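Local coordinates for small TOPRIM domain protein (Geobacillus stearothermophilus, PDB 2FCJ) that is of unknown function but carries a Toprim domain, the fold found in topoisomerases, primases and related nucleases, and so probably acts on nucleic acids, at residues A[25-30]-A[104-109]. Residues are numbered along the deposited sequence; the frame is centred on the assembly and turned at random.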
# COMPACT_ATOMS: atom_id res chain seq x y z
N GLU A 25 -11.38 -7.41 -3.87
CA GLU A 25 -11.94 -7.62 -2.54
C GLU A 25 -11.89 -6.27 -1.80
O GLU A 25 -11.13 -5.38 -2.17
CB GLU A 25 -11.11 -8.67 -1.80
CG GLU A 25 -9.62 -8.32 -1.62
CD GLU A 25 -8.87 -9.32 -0.77
OE1 GLU A 25 -9.38 -9.63 0.33
OE2 GLU A 25 -7.76 -9.78 -1.16
N PRO A 26 -12.74 -6.10 -0.77
CA PRO A 26 -12.68 -4.87 0.01
C PRO A 26 -11.39 -4.76 0.82
O PRO A 26 -10.98 -5.72 1.47
CB PRO A 26 -13.90 -4.98 0.93
CG PRO A 26 -14.18 -6.42 1.01
CD PRO A 26 -13.81 -6.99 -0.32
N VAL A 27 -10.69 -3.66 0.67
CA VAL A 27 -9.43 -3.45 1.37
C VAL A 27 -9.48 -2.01 1.80
O VAL A 27 -9.92 -1.16 1.03
CB VAL A 27 -8.23 -3.67 0.42
CG1 VAL A 27 -6.93 -3.20 1.07
CG2 VAL A 27 -8.13 -5.12 -0.03
N VAL A 28 -9.09 -1.73 3.04
CA VAL A 28 -8.98 -0.35 3.45
C VAL A 28 -7.70 0.20 2.85
O VAL A 28 -6.63 -0.35 3.08
CB VAL A 28 -8.92 -0.20 4.98
CG1 VAL A 28 -8.86 1.27 5.38
CG2 VAL A 28 -10.10 -0.90 5.66
N ILE A 29 -7.81 1.31 2.13
CA ILE A 29 -6.65 1.97 1.57
C ILE A 29 -6.47 3.31 2.23
O ILE A 29 -7.36 4.17 2.17
CB ILE A 29 -6.75 2.17 0.05
CG1 ILE A 29 -7.08 0.85 -0.63
CG2 ILE A 29 -5.44 2.73 -0.48
CD1 ILE A 29 -7.36 1.00 -2.11
N VAL A 30 -5.36 3.45 2.95
CA VAL A 30 -5.05 4.67 3.66
C VAL A 30 -4.02 5.44 2.86
O VAL A 30 -3.00 4.88 2.42
CB VAL A 30 -4.48 4.36 5.05
CG1 VAL A 30 -4.04 5.64 5.76
CG2 VAL A 30 -5.49 3.56 5.88
N ALA A 104 1.19 -10.86 -3.18
CA ALA A 104 0.93 -10.70 -1.75
C ALA A 104 -0.43 -11.25 -1.31
O ALA A 104 -0.87 -11.01 -0.19
CB ALA A 104 1.06 -9.22 -1.36
N ARG A 105 -1.09 -11.99 -2.19
CA ARG A 105 -2.34 -12.69 -1.86
C ARG A 105 -3.59 -11.82 -1.79
O ARG A 105 -4.59 -12.23 -1.21
CB ARG A 105 -2.17 -13.53 -0.58
CG ARG A 105 -1.21 -14.69 -0.75
CD ARG A 105 -1.05 -15.48 0.54
NE ARG A 105 0.25 -16.16 0.59
CZ ARG A 105 1.36 -15.61 1.07
NH1 ARG A 105 1.34 -14.37 1.54
NH2 ARG A 105 2.49 -16.30 1.08
N PHE A 106 -3.59 -10.69 -2.49
CA PHE A 106 -4.80 -9.94 -2.72
C PHE A 106 -5.57 -10.51 -3.92
O PHE A 106 -4.97 -10.82 -4.98
CB PHE A 106 -4.47 -8.48 -2.98
CG PHE A 106 -3.99 -7.73 -1.77
CD1 PHE A 106 -4.90 -7.10 -0.94
CD2 PHE A 106 -2.65 -7.68 -1.43
CE1 PHE A 106 -4.48 -6.39 0.18
CE2 PHE A 106 -2.24 -7.00 -0.29
CZ PHE A 106 -3.17 -6.36 0.51
N ASP A 107 -6.90 -10.48 -3.82
CA ASP A 107 -7.78 -10.68 -4.97
C ASP A 107 -7.71 -9.47 -5.87
O ASP A 107 -8.07 -8.37 -5.45
CB ASP A 107 -9.23 -10.82 -4.52
CG ASP A 107 -9.50 -12.11 -3.79
OD1 ASP A 107 -8.57 -12.93 -3.65
OD2 ASP A 107 -10.66 -12.33 -3.39
N VAL A 108 -7.33 -9.67 -7.13
CA VAL A 108 -7.32 -8.60 -8.10
C VAL A 108 -8.28 -8.92 -9.24
O VAL A 108 -8.56 -10.09 -9.51
CB VAL A 108 -5.90 -8.34 -8.64
CG1 VAL A 108 -4.95 -8.11 -7.47
CG2 VAL A 108 -5.41 -9.52 -9.47
N ARG A 109 -8.79 -7.89 -9.89
CA ARG A 109 -9.63 -8.04 -11.09
C ARG A 109 -8.84 -8.64 -12.26
O ARG A 109 -7.73 -8.20 -12.57
CB ARG A 109 -10.22 -6.69 -11.49
CG ARG A 109 -11.12 -6.06 -10.42
CD ARG A 109 -11.62 -4.70 -10.87
NE ARG A 109 -12.44 -4.78 -12.08
CZ ARG A 109 -13.72 -5.14 -12.10
NH1 ARG A 109 -14.34 -5.49 -10.98
NH2 ARG A 109 -14.39 -5.17 -13.25
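E25 reaches across to the backbone of D107, whose amide N gives a hydrogen bond of 2.9 Å to OE2 of E25. The bond is nearly straight (168°) and arrives on the anti side of the carboxylate, somewhat tilted from its plane. The glutamate gets there by placing CG between its own backbone N and carbonyl carbon (chi1 59°) and then running extended, a chain long enough to bring OE2 to the D107 amide. On the way its CG packs 3.8 Å from CB of D107, the two side chains crossing at about a right angle. OE2 also lies 3.3 Å from CA of F106 and touches the ring obliquely at CD1.

Beside this polar link V27 meets the same ring. Its CG2 sits at the edge, near the ring plane, 3.9 Å from CE1 of F106. With CG1 anti to the backbone N (chi1 169°), the branched valine sets both methyls close to CE1, CG1 being slightly farther off. F106 suits its place because a large flat ring can pack against I8 of strand 6-10 and L101 of helix 94-103 at once, with Y54 edge-to-face and K6 in a cation-pi contact. Just before it, R105 takes positive phi as the C-prime residue of the Schellman motif that ends helix 94-103.

With only a methyl here, as in an alanine, the D107 amide would probably lose this acceptor and K6 this salt bridge. The carboxylates of E25 and D107 approach to 4.1 Å (OE2 to OD1), a like-charge pairing that K6, bound to the same OE2, probably offsets; one glutamate oxygen thus ties the loop before the edge strand of the parallel Toprim sheet to the tail.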